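Cytochrome c'' (Methylophilus methylotrophus, PDB 1GU2) probably carries electrons as a monomeric protein of the cytochrome c clan, using a covalently attached heme c as its redox group. Local coordinates at residues E6-V9 with Y10-N14; A110-I113 with A114-L117; T93-C96 with N97-G101; G61-I64 with V65-K68. All blocks are in the same frame, centred on the assembly; numbering follows the deposited sequence. Where two conformers were deposited one is given.

How the interactions relate
From the N terminus the contacts follow in series; none nests within or crosses another. Interaction 1 spans successive turns of helix 2-19. Interaction 4 comes next and closes the hairpin loop between strands 61-62 and 69-70. Interaction 3 lies at the end of helix 85-100, and interaction 2 lies on the next helix, 106-118. Interactions 1 and 2 touch directly: Val-9 CG2 is 3.6 Å from Ile-113 CG2, so helices 2-19 and 106-118 pack together. Interactions 3 and 4 do not touch, their nearest atoms being about 7 Å apart, but both reach the heme, which Phe-112 of interaction 2 also touches.

Interaction 1. Residues E6-V9 with Y10-N14; sequences EKLV and YKYTN
The ring of Tyr-10 lies back along the side chain of Glu-6, one helical turn earlier, and the two point the same way. Its CB sits 3.8 Å from Lys-7 O. With CG beside the backbone N (chi1 -53°), the ring is directed back down the helix, bringing CD1 to 3.2 Å from Glu-6 O. CE1 then meets the aliphatic part of the glutamate, 3.8 Å from Glu-6 CG. At the tip, Tyr-10 OH donates to Glu-6 OE1 over 2.7 Å, using the anti lone pair of that oxygen. The extended glutamate chain brings OE1 into the plane of the ring, at its edge. With Glu-6 replaced by an alanine, the tyrosine hydroxyl is likely to lose this acceptor and the ring to turn more freely. Such i to i+4 pairing runs along helix 2-19, whose other flank packs on helix 106-118 through Val-9 and Thr-13. There Val-9 O is gripped twice: Thr-13 N donates at 2.9 Å, and Thr-13 OG1 donates from the opposite face of the carbonyl plane at 2.7 Å, the hydroxyl standing 38° out of that plane. This bond gives the hydroxyl a partner within its own helix. On the side facing helix 85-100, Leu-8 CB lies 4.1 Å from Tyr-12 CE2, while the amine of Lys-11 forms a salt bridge with Glu-89.

Interaction 2. Residues A110-I113 with A114-L117; sequences ANFI and AYLL
Phe-112 and Leu-116 meet one turn apart on helix 106-118, the C-terminal helix of a cytochrome c-type fold, and Phe-112 also touches the heme. Their conformations converge. Phe-112 has CG anti to the backbone N (chi1 176°), beside its own carbonyl carbon, which swings the ring forward to the following turn. Leu-116 takes the other common form, with CG beside the backbone N (chi1 -70°), and is turned back to meet it. The result is a CH-pi contact: Leu-116 CG stands over one face of the Phe-112 ring, 4.1 Å from its centroid and displaced toward the rim. Both leucine methyls lie over that same face near the far end of the ring, CD1 3.7 Å from Phe-112 CE1 and CD2 near CZ.

Tyr-115, like Phe-112, carries its ring anti to the backbone N, and its CD2 comes to 4.2 Å from Phe-112 CE2. The tyrosine hydroxyl is bonded farther along the chain, to Glu-119. Asn-111 looks elsewhere too, its OD1 accepting from Tyr-23 OH and Ser-27 N. Small residues mark another flank: Ala-110 packs on helix 2-19, and Ala-114 on Ile-28 of helix 28-36.

Regular main-chain bonds run beneath these side chains, as in Leu-116 N to Phe-112 O at 2.9 Å. The same oxygen is covered by the leucine side chain and also meets the Tyr-115 ring edge-on near its plane, 4.1 Å from CD2.

Interaction 3. Residues T93-C96 with N97-G101; sequences TKHC and NDILG. With HEC (heme c), chain C.
Thr-93 O is gripped by two donors from Asn-97, one turn on. The backbone N lies 3.0 Å from it, and Asn-97 ND2 reaches it at 2.9 Å from the opposite face of the carbonyl plane. The side-chain donor stands 49° out of that plane, yet the oxygen lies close to the plane of the Asn-97 amide, so the amide is turned to aim its N-H well. A leucine in place of Asn-97 would probably leave Thr-93 O with the backbone donor alone, its second, out-of-plane bond lost. The hydroxyl of Thr-93 bonds elsewhere, to Asp-103.

This is the last stretch of helix 85-100, which carries one of the two axial ligands. His-95 NE2 binds the heme iron at 2.0 Å, and His-53 completes the axial pair. With CG anti to the backbone N (chi1 -168°), the imidazole extends from the helix to the iron. Ile-99 CG1 makes a CH-pi contact with the ring face opposite the heme CHA atom, 3.9 Å from the ring centroid. Its CD1 continues onto the porphyrin, 3.7 Å from heme C2C. Nearby, Cys-96 is joined to Cys-104 by a disulfide.

At the imidazole edge, His-95 ND1 donates to a water at 2.9 Å, while NE2 faces the iron. The metal bond, the bond to water and Ile-99 over one face together limit how the imidazole can turn.

Interaction 4. Residues G61-I64 with V65-K68; sequences GKNI and VTGK. With HEC (heme c), chain C.
Asn-63 and Lys-68 close this turn through the backbone, Asn-63 N donating to Lys-68 O over 2.9 Å in an almost straight bond (175°). A second backbone bond lies inside the first: Gly-67 N reaches Asn-63 O at 2.7 Å, with a more bent angle at the hydrogen. Between them, residues 64 to 66 keep right-handed helical backbone angles and Gly-67 turns to positive phi (83°), where a side chain would strike the carbonyl oxygen of Thr-66. This pattern makes residues 64-67 a four-residue beta-hairpin loop.

Carbon-to-oxygen contacts accompany these bonds. Lys-62 CA makes a CA-H...O contact with Lys-68 O at 3.5 Å, so Lys-68 O is met by both Asn-63 N and Lys-62 CA. The Lys-62 CG lies 3.7 Å from Gly-67 O before its chain bends away.

Among the side chains, Asn-63 is the one directed at the other half of the turn. It has CG anti to the backbone N (chi1 -168°), which directs its amide across the loop toward Val-65 and Thr-66. Its CB lies 3.5 Å from Thr-66 OG1. Ile-64 instead holds CG1 in the crowded position between the backbone N and the carbonyl carbon, and this branch reaches heme CBC at 4.0 Å.

The loop stands at the surface, about 17 Å from the centre of the chain to its own centre. Its strands continue in Gly-61 bonding to Ile-70, while Lys-62 bonds by its backbone to Cys-52 of helix 49-53, a cysteine that carries the heme.

Interaction 1. Residues E6-V9 with Y10-N14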
loop_
_atom_site.group_PDB
_atom_site.type_symbol
_atom_site.label_atom_id
_atom_site.label_comp_id
_atom_site.label_asym_id
_atom_site.label_seq_id
_atom_site.Cartn_x
_atom_site.Cartn_y
_atom_site.Cartn_z
ATOM N N GLU A 6 -8.900 0.819 8.331
ATOM C CA GLU A 6 -8.557 0.257 9.619
ATOM C C GLU A 6 -9.061 -1.184 9.753
ATOM O O GLU A 6 -8.349 -2.063 10.243
ATOM C CB GLU A 6 -9.119 1.151 10.738
ATOM C CG GLU A 6 -8.693 0.718 12.122
ATOM C CD GLU A 6 -9.355 1.468 13.256
ATOM O OE1 GLU A 6 -9.486 0.886 14.379
ATOM O OE2 GLU A 6 -9.696 2.655 13.083
ATOM N N LYS A 7 -10.302 -1.447 9.355
ATOM C CA LYS A 7 -10.815 -2.813 9.453
ATOM C C LYS A 7 -10.027 -3.788 8.584
ATOM O O LYS A 7 -9.851 -4.958 8.956
ATOM C CB LYS A 7 -12.302 -2.792 9.088
ATOM C CG LYS A 7 -13.202 -2.108 10.128
ATOM C CD LYS A 7 -14.682 -2.293 9.821
ATOM C CE LYS A 7 -15.049 -1.658 8.475
ATOM N NZ LYS A 7 -16.480 -2.010 8.154
ATOM N N LEU A 8 -9.532 -3.350 7.426
ATOM C CA LEU A 8 -8.695 -4.207 6.567
ATOM C C LEU A 8 -7.388 -4.542 7.263
ATOM O O LEU A 8 -6.871 -5.669 7.086
ATOM C CB LEU A 8 -8.446 -3.582 5.212
ATOM C CG LEU A 8 -9.636 -3.626 4.233
ATOM C CD1 LEU A 8 -9.301 -2.742 3.038
ATOM C CD2 LEU A 8 -9.980 -5.020 3.782
ATOM N N VAL A 9 -6.820 -3.654 8.053
ATOM C CA VAL A 9 -5.579 -4.020 8.769
ATOM C C VAL A 9 -5.819 -5.222 9.661
ATOM O O VAL A 9 -5.030 -6.152 9.693
ATOM C CB VAL A 9 -5.085 -2.815 9.599
ATOM C CG1 VAL A 9 -3.877 -3.191 10.485
ATOM C CG2 VAL A 9 -4.686 -1.660 8.730
ATOM N N TYR A 10 -6.958 -5.274 10.415
ATOM C CA TYR A 10 -7.213 -6.456 11.247
ATOM C C TYR A 10 -7.406 -7.716 10.434
ATOM O O TYR A 10 -6.906 -8.783 10.772
ATOM C CB TYR A 10 -8.441 -6.344 12.161
ATOM C CG TYR A 10 -8.347 -5.078 12.973
ATOM C CD1 TYR A 10 -9.243 -4.063 12.632
ATOM C CD2 TYR A 10 -7.429 -4.902 14.004
ATOM C CE1 TYR A 10 -9.225 -2.864 13.320
ATOM C CE2 TYR A 10 -7.434 -3.689 14.683
ATOM C CZ TYR A 10 -8.329 -2.689 14.348
ATOM O OH TYR A 10 -8.308 -1.479 15.035
ATOM N N LYS A 11 -8.157 -7.589 9.346
ATOM C CA LYS A 11 -8.416 -8.731 8.479
ATOM C C LYS A 11 -7.113 -9.327 7.977
ATOM O O LYS A 11 -6.847 -10.530 8.111
ATOM C CB LYS A 11 -9.331 -8.344 7.304
ATOM C CG LYS A 11 -9.608 -9.486 6.367
ATOM C CD LYS A 11 -10.551 -9.137 5.235
ATOM C CE LYS A 11 -10.630 -10.286 4.238
ATOM N NZ LYS A 11 -11.726 -9.973 3.230
ATOM N N TYR A 12 -6.248 -8.505 7.388
ATOM C CA TYR A 12 -4.999 -9.029 6.851
ATOM C C TYR A 12 -4.043 -9.480 7.956
ATOM O O TYR A 12 -3.268 -10.442 7.756
ATOM C CB TYR A 12 -4.314 -8.002 5.950
ATOM C CG TYR A 12 -5.059 -7.742 4.656
ATOM C CD1 TYR A 12 -5.448 -8.743 3.815
ATOM C CD2 TYR A 12 -5.344 -6.432 4.293
ATOM C CE1 TYR A 12 -6.138 -8.471 2.617
ATOM C CE2 TYR A 12 -6.024 -6.163 3.098
ATOM C CZ TYR A 12 -6.419 -7.173 2.287
ATOM O OH TYR A 12 -7.082 -6.874 1.122
ATOM N N THR A 13 -4.098 -8.834 9.123
ATOM C CA THR A 13 -3.251 -9.319 10.229
ATOM C C THR A 13 -3.627 -10.722 10.632
ATOM O O THR A 13 -2.746 -11.589 10.844
ATOM C CB THR A 13 -3.410 -8.394 11.437
ATOM O OG1 THR A 13 -2.883 -7.082 11.104
ATOM C CG2 THR A 13 -2.614 -8.959 12.606
ATOM N N ASN A 14 -4.928 -10.974 10.737
ATOM C CA ASN A 14 -5.354 -12.304 11.166
ATOM C C ASN A 14 -5.033 -13.352 10.112
ATOM O O ASN A 14 -4.608 -14.473 10.484
ATOM C CB ASN A 14 -6.839 -12.241 11.524
ATOM C CG ASN A 14 -7.076 -11.388 12.758
ATOM O OD1 ASN A 14 -6.194 -11.180 13.607
ATOM N ND2 ASN A 14 -8.306 -10.899 12.815
#

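Interaction 2. Residues A110-I113 with A114-L117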
loop_
_atom_site.group_PDB
_atom_site.type_symbol
_atom_site.label_atom_id
_atom_site.label_comp_id
_atom_site.label_asym_id
_atom_site.label_seq_id
_atom_site.Cartn_x
_atom_site.Cartn_y
_atom_site.Cartn_z
ATOM N N ALA A 110 -1.206 -5.776 5.518
ATOM C CA ALA A 110 -1.491 -5.237 6.831
ATOM C C ALA A 110 -0.516 -4.139 7.210
ATOM O O ALA A 110 -0.890 -3.065 7.705
ATOM C CB ALA A 110 -1.437 -6.361 7.847
ATOM N N ASN A 111 0.792 -4.363 7.011
ATOM C CA ASN A 111 1.794 -3.396 7.382
ATOM C C ASN A 111 1.658 -2.120 6.549
ATOM O O ASN A 111 1.804 -1.006 7.070
ATOM C CB ASN A 111 3.227 -3.949 7.164
ATOM C CG ASN A 111 3.655 -5.014 8.148
ATOM O OD1 ASN A 111 3.022 -5.201 9.193
ATOM N ND2 ASN A 111 4.749 -5.690 7.819
ATOM N N PHE A 112 1.380 -2.273 5.252
ATOM C CA PHE A 112 1.267 -1.122 4.378
ATOM C C PHE A 112 0.037 -0.278 4.702
ATOM O O PHE A 112 0.142 0.938 4.757
ATOM C CB PHE A 112 1.264 -1.585 2.917
ATOM C CG PHE A 112 1.058 -0.405 1.981
ATOM C CD1 PHE A 112 -0.089 -0.292 1.226
ATOM C CD2 PHE A 112 2.047 0.561 1.904
ATOM C CE1 PHE A 112 -0.266 0.788 0.380
ATOM C CE2 PHE A 112 1.882 1.655 1.107
ATOM C CZ PHE A 112 0.728 1.746 0.359
ATOM N N ILE A 113 -1.123 -0.907 4.914
ATOM C CA ILE A 113 -2.320 -0.135 5.214
ATOM C C ILE A 113 -2.186 0.514 6.578
ATOM O O ILE A 113 -2.582 1.678 6.759
ATOM C CB ILE A 113 -3.605 -0.973 5.033
ATOM C CG1 ILE A 113 -3.735 -1.536 3.613
ATOM C CG2 ILE A 113 -4.806 -0.141 5.450
ATOM C CD1 ILE A 113 -4.888 -2.503 3.408
ATOM N N ALA A 114 -1.567 -0.143 7.542
ATOM C CA ALA A 114 -1.327 0.454 8.845
ATOM C C ALA A 114 -0.435 1.651 8.668
ATOM O O ALA A 114 -0.661 2.710 9.243
ATOM C CB ALA A 114 -0.704 -0.564 9.786
ATOM N N TYR A 115 0.594 1.544 7.837
ATOM C CA TYR A 115 1.461 2.718 7.542
ATOM C C TYR A 115 0.644 3.840 6.922
ATOM O O TYR A 115 0.755 5.030 7.281
ATOM C CB TYR A 115 2.639 2.247 6.651
ATOM C CG TYR A 115 3.324 3.424 5.981
ATOM C CD1 TYR A 115 3.955 4.389 6.748
ATOM C CD2 TYR A 115 3.324 3.592 4.600
ATOM C CE1 TYR A 115 4.577 5.467 6.102
ATOM C CE2 TYR A 115 3.932 4.656 3.936
ATOM C CZ TYR A 115 4.561 5.574 4.742
ATOM O OH TYR A 115 5.136 6.667 4.164
ATOM N N LEU A 116 -0.234 3.550 5.954
ATOM C CA LEU A 116 -1.102 4.588 5.356
ATOM C C LEU A 116 -1.926 5.325 6.418
ATOM O O LEU A 116 -2.145 6.558 6.238
ATOM C CB LEU A 116 -2.040 3.999 4.338
ATOM C CG LEU A 116 -1.467 3.495 3.019
ATOM C CD1 LEU A 116 -2.604 3.017 2.117
ATOM C CD2 LEU A 116 -0.656 4.533 2.284
ATOM N N LEU A 117 -2.387 4.658 7.460
ATOM C CA LEU A 117 -3.187 5.282 8.531
ATOM C C LEU A 117 -2.368 6.331 9.269
ATOM O O LEU A 117 -2.942 7.210 9.916
ATOM C CB LEU A 117 -3.718 4.259 9.538
ATOM C CG LEU A 117 -4.734 3.242 9.035
ATOM C CD1 LEU A 117 -5.103 2.221 10.096
ATOM C CD2 LEU A 117 -5.959 3.945 8.493
#

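Interaction 3. Residues T93-C96 with N97-G101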
loop_
_atom_site.group_PDB
_atom_site.type_symbol
_atom_site.label_atom_id
_atom_site.label_comp_id
_atom_site.label_asym_id
_atom_site.label_seq_id
_atom_site.Cartn_x
_atom_site.Cartn_y
_atom_site.Cartn_z
ATOM N N THR A 93 -5.098 -6.697 -4.982
ATOM C CA THR A 93 -4.511 -7.935 -5.497
ATOM C C THR A 93 -4.087 -7.777 -6.957
ATOM O O THR A 93 -2.943 -8.128 -7.351
ATOM C CB THR A 93 -5.506 -9.095 -5.342
ATOM O OG1 THR A 93 -5.594 -9.465 -3.949
ATOM C CG2 THR A 93 -5.043 -10.318 -6.104
ATOM N N LYS A 94 -4.951 -7.224 -7.798
ATOM C CA LYS A 94 -4.596 -7.014 -9.221
ATOM C C LYS A 94 -3.396 -6.086 -9.330
ATOM O O LYS A 94 -2.474 -6.301 -10.116
ATOM C CB LYS A 94 -5.777 -6.500 -10.004
ATOM C CG LYS A 94 -6.895 -7.523 -10.231
ATOM C CD LYS A 94 -8.084 -6.801 -10.951
ATOM C CE LYS A 94 -9.298 -7.636 -11.218
ATOM N NZ LYS A 94 -10.474 -6.746 -11.531
ATOM N N HIS A 95 -3.381 -5.007 -8.529
ATOM C CA HIS A 95 -2.277 -4.028 -8.615
ATOM C C HIS A 95 -0.955 -4.606 -8.170
ATOM O O HIS A 95 0.072 -4.383 -8.800
ATOM C CB HIS A 95 -2.652 -2.806 -7.766
ATOM C CG HIS A 95 -1.765 -1.619 -7.966
ATOM N ND1 HIS A 95 -1.442 -1.108 -9.215
ATOM C CD2 HIS A 95 -1.163 -0.796 -7.089
ATOM C CE1 HIS A 95 -0.691 -0.029 -9.077
ATOM N NE2 HIS A 95 -0.503 0.195 -7.770
ATOM N N CYS A 96 -0.948 -5.359 -7.083
ATOM C CA CYS A 96 0.274 -6.046 -6.677
ATOM C C CYS A 96 0.775 -6.965 -7.780
ATOM O O CYS A 96 1.959 -6.992 -8.112
ATOM C CB CYS A 96 0.019 -6.868 -5.393
ATOM S SG CYS A 96 -0.251 -5.857 -3.899
ATOM N N ASN A 97 -0.138 -7.732 -8.383
ATOM C CA ASN A 97 0.246 -8.579 -9.511
ATOM C C ASN A 97 0.854 -7.802 -10.657
ATOM O O ASN A 97 1.853 -8.219 -11.243
ATOM C CB ASN A 97 -0.978 -9.376 -10.030
ATOM C CG ASN A 97 -1.164 -10.665 -9.265
ATOM O OD1 ASN A 97 -0.515 -11.681 -9.584
ATOM N ND2 ASN A 97 -1.978 -10.704 -8.260
ATOM N N ASP A 98 0.272 -6.679 -11.013
ATOM C CA ASP A 98 0.782 -5.809 -12.071
ATOM C C ASP A 98 2.188 -5.299 -11.760
ATOM O O ASP A 98 3.134 -5.393 -12.507
ATOM C CB ASP A 98 -0.122 -4.590 -12.279
ATOM C CG ASP A 98 -1.190 -4.753 -13.323
ATOM O OD1 ASP A 98 -2.124 -3.905 -13.252
ATOM O OD2 ASP A 98 -1.124 -5.664 -14.190
ATOM N N ILE A 99 2.392 -4.727 -10.566
ATOM C CA ILE A 99 3.638 -4.063 -10.233
ATOM C C ILE A 99 4.753 -5.052 -9.899
ATOM O O ILE A 99 5.896 -4.859 -10.331
ATOM C CB ILE A 99 3.392 -3.075 -9.052
ATOM C CG1 ILE A 99 2.369 -1.967 -9.358
ATOM C CG2 ILE A 99 4.699 -2.488 -8.559
ATOM C CD1 ILE A 99 2.639 -1.182 -10.610
ATOM N N LEU A 100 4.399 -6.102 -9.122
ATOM C CA LEU A 100 5.436 -6.991 -8.595
ATOM C C LEU A 100 5.473 -8.357 -9.257
ATOM O O LEU A 100 6.443 -9.091 -9.044
ATOM C CB LEU A 100 5.211 -7.129 -7.087
ATOM C CG LEU A 100 5.297 -5.878 -6.236
ATOM C CD1 LEU A 100 4.908 -6.178 -4.789
ATOM C CD2 LEU A 100 6.673 -5.248 -6.317
ATOM N N GLY A 101 4.438 -8.730 -10.020
ATOM C CA GLY A 101 4.389 -10.066 -10.626
ATOM C C GLY A 101 3.580 -11.064 -9.874
ATOM O O GLY A 101 3.378 -12.178 -10.403
HETATM FE FE HEC C . 0.068 1.951 -6.983
HETATM C CHA HEC C . -3.276 2.657 -7.187
HETATM C CHB HEC C . -0.379 0.844 -3.787
HETATM C CHC HEC C . 3.302 0.792 -6.972
HETATM C CHD HEC C . 0.562 3.402 -10.052
HETATM N NA HEC C . -1.480 1.839 -5.715
HETATM C C1A HEC C . -2.822 2.168 -5.974
HETATM C C2A HEC C . -3.622 1.900 -4.811
HETATM C C3A HEC C . -2.805 1.442 -3.848
HETATM C C4A HEC C . -1.481 1.363 -4.416
HETATM C CMA HEC C . -3.170 1.013 -2.404
HETATM C CAA HEC C . -5.142 2.120 -4.724
HETATM C CBA HEC C . -5.940 0.853 -5.082
HETATM C CGA HEC C . -7.412 1.076 -5.019
HETATM O O1A HEC C . -8.145 0.424 -5.794
HETATM O O2A HEC C . -7.898 1.890 -4.216
HETATM N NB HEC C . 1.218 0.991 -5.645
HETATM C C1B HEC C . 0.858 0.592 -4.389
HETATM C C2B HEC C . 1.946 -0.172 -3.791
HETATM C C3B HEC C . 2.964 -0.209 -4.697
HETATM C C4B HEC C . 2.513 0.544 -5.844
HETATM C CMB HEC C . 1.925 -0.820 -2.396
HETATM C CAB HEC C . 4.359 -0.867 -4.584
HETATM C CBB HEC C . 4.251 -2.371 -4.339
HETATM N NC HEC C . 1.615 2.085 -8.249
HETATM C C1C HEC C . 2.895 1.566 -8.048
HETATM C C2C HEC C . 3.760 1.991 -9.127
HETATM C C3C HEC C . 3.007 2.742 -9.984
HETATM C C4C HEC C . 1.674 2.795 -9.450
HETATM C CMC HEC C . 5.263 1.646 -9.159
HETATM C CAC HEC C . 3.421 3.519 -11.234
HETATM C CBC HEC C . 4.058 2.638 -12.304
HETATM N ND HEC C . -1.108 2.842 -8.322
HETATM C C1D HEC C . -0.724 3.354 -9.568
HETATM C C2D HEC C . -1.889 3.731 -10.324
HETATM C C3D HEC C . -2.982 3.351 -9.597
HETATM C C4D HEC C . -2.501 2.920 -8.304
HETATM C CMD HEC C . -1.876 4.389 -11.715
HETATM C CAD HEC C . -4.447 3.337 -10.103
HETATM C CBD HEC C . -5.078 4.751 -10.163
HETATM C CGD HEC C . -5.766 5.172 -8.881
HETATM O O1D HEC C . -5.964 6.396 -8.627
HETATM O O2D HEC C . -6.164 4.282 -8.084
HETATM O O HOH W 1 -2.513 -2.125 -11.662
#

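Interaction 4. Residues G61-I64 with V65-K68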
loop_
_atom_site.group_PDB
_atom_site.type_symbol
_atom_site.label_atom_id
_atom_site.label_comp_id
_atom_site.label_asym_id
_atom_site.label_seq_id
_atom_site.Cartn_x
_atom_site.Cartn_y
_atom_site.Cartn_z
ATOM N N GLY A 61 0.523 11.630 -6.599
ATOM C CA GLY A 61 1.529 10.897 -7.321
ATOM C C GLY A 61 1.474 11.137 -8.817
ATOM O O GLY A 61 0.662 11.934 -9.327
ATOM N N LYS A 62 2.373 10.468 -9.537
ATOM C CA LYS A 62 2.445 10.575 -10.983
ATOM C C LYS A 62 2.958 9.241 -11.535
ATOM O O LYS A 62 4.010 8.766 -11.136
ATOM C CB LYS A 62 3.320 11.720 -11.423
ATOM C CG LYS A 62 3.521 11.792 -12.924
ATOM C CD LYS A 62 4.147 13.167 -13.242
ATOM C CE LYS A 62 5.655 13.250 -13.128
ATOM N NZ LYS A 62 6.342 14.412 -13.825
ATOM N N ASN A 63 2.184 8.670 -12.450
ATOM C CA ASN A 63 2.536 7.384 -13.064
ATOM C C ASN A 63 3.750 7.592 -13.945
ATOM O O ASN A 63 3.681 8.344 -14.910
ATOM C CB ASN A 63 1.284 6.953 -13.818
ATOM C CG ASN A 63 1.157 5.586 -14.359
ATOM O OD1 ASN A 63 0.181 4.862 -14.568
ATOM N ND2 ASN A 63 2.327 5.090 -14.639
ATOM N N ILE A 64 4.832 6.837 -13.665
ATOM C CA ILE A 64 6.059 7.046 -14.444
ATOM C C ILE A 64 5.976 6.512 -15.846
ATOM O O ILE A 64 6.747 6.920 -16.727
ATOM C CB ILE A 64 7.259 6.389 -13.732
ATOM C CG1 ILE A 64 7.172 4.880 -13.593
ATOM C CG2 ILE A 64 7.373 7.132 -12.398
ATOM C CD1 ILE A 64 8.396 4.166 -13.033
ATOM N N VAL A 65 5.121 5.596 -16.159
ATOM C CA VAL A 65 4.817 5.080 -17.502
ATOM C C VAL A 65 3.998 6.060 -18.324
ATOM O O VAL A 65 4.403 6.259 -19.478
ATOM C CB VAL A 65 4.098 3.731 -17.418
ATOM C CG1 VAL A 65 3.814 3.153 -18.792
ATOM C CG2 VAL A 65 4.979 2.752 -16.618
ATOM N N THR A 66 2.913 6.643 -17.800
ATOM C CA THR A 66 2.003 7.425 -18.620
ATOM C C THR A 66 2.010 8.906 -18.318
ATOM O O THR A 66 1.424 9.699 -19.103
ATOM C CB THR A 66 0.544 6.989 -18.469
ATOM O OG1 THR A 66 0.137 7.160 -17.118
ATOM C CG2 THR A 66 0.487 5.513 -18.762
ATOM N N GLY A 67 2.609 9.315 -17.218
ATOM C CA GLY A 67 2.622 10.744 -16.877
ATOM C C GLY A 67 1.391 11.274 -16.188
ATOM O O GLY A 67 1.291 12.449 -15.834
ATOM N N LYS A 68 0.382 10.513 -15.882
ATOM C CA LYS A 68 -0.945 10.827 -15.379
ATOM C C LYS A 68 -0.831 10.969 -13.871
ATOM O O LYS A 68 -0.207 10.136 -13.213
ATOM C CB LYS A 68 -2.021 9.794 -15.722
ATOM C CG LYS A 68 -3.404 10.117 -15.258
ATOM C CD LYS A 68 -4.482 9.069 -15.520
ATOM C CE LYS A 68 -5.895 9.576 -15.291
ATOM N NZ LYS A 68 -6.888 8.506 -15.665
HETATM FE FE HEC C . 0.068 1.951 -6.983
HETATM C CHA HEC C . -3.276 2.657 -7.187
HETATM C CHB HEC C . -0.379 0.844 -3.787
HETATM C CHC HEC C . 3.302 0.792 -6.972
HETATM C CHD HEC C . 0.562 3.402 -10.052
HETATM N NA HEC C . -1.480 1.839 -5.715
HETATM C C1A HEC C . -2.822 2.168 -5.974
HETATM C C2A HEC C . -3.622 1.900 -4.811
HETATM C C3A HEC C . -2.805 1.442 -3.848
HETATM C C4A HEC C . -1.481 1.363 -4.416
HETATM C CMA HEC C . -3.170 1.013 -2.404
HETATM C CAA HEC C . -5.142 2.120 -4.724
HETATM C CBA HEC C . -5.940 0.853 -5.082
HETATM C CGA HEC C . -7.412 1.076 -5.019
HETATM O O1A HEC C . -8.145 0.424 -5.794
HETATM O O2A HEC C . -7.898 1.890 -4.216
HETATM N NB HEC C . 1.218 0.991 -5.645
HETATM C C1B HEC C . 0.858 0.592 -4.389
HETATM C C2B HEC C . 1.946 -0.172 -3.791
HETATM C C3B HEC C . 2.964 -0.209 -4.697
HETATM C C4B HEC C . 2.513 0.544 -5.844
HETATM C CMB HEC C . 1.925 -0.820 -2.396
HETATM C CAB HEC C . 4.359 -0.867 -4.584
HETATM C CBB HEC C . 4.251 -2.371 -4.339
HETATM N NC HEC C . 1.615 2.085 -8.249
HETATM C C1C HEC C . 2.895 1.566 -8.048
HETATM C C2C HEC C . 3.760 1.991 -9.127
HETATM C C3C HEC C . 3.007 2.742 -9.984
HETATM C C4C HEC C . 1.674 2.795 -9.450
HETATM C CMC HEC C . 5.263 1.646 -9.159
HETATM C CAC HEC C . 3.421 3.519 -11.234
HETATM C CBC HEC C . 4.058 2.638 -12.304
HETATM N ND HEC C . -1.108 2.842 -8.322
HETATM C C1D HEC C . -0.724 3.354 -9.568
HETATM C C2D HEC C . -1.889 3.731 -10.324
HETATM C C3D HEC C . -2.982 3.351 -9.597
HETATM C C4D HEC C . -2.501 2.920 -8.304
HETATM C CMD HEC C . -1.876 4.389 -11.715
HETATM C CAD HEC C . -4.447 3.337 -10.103
HETATM C CBD HEC C . -5.078 4.751 -10.163
HETATM C CGD HEC C . -5.766 5.172 -8.881
HETATM O O1D HEC C . -5.964 6.396 -8.627
HETATM O O2D HEC C . -6.164 4.282 -8.084
#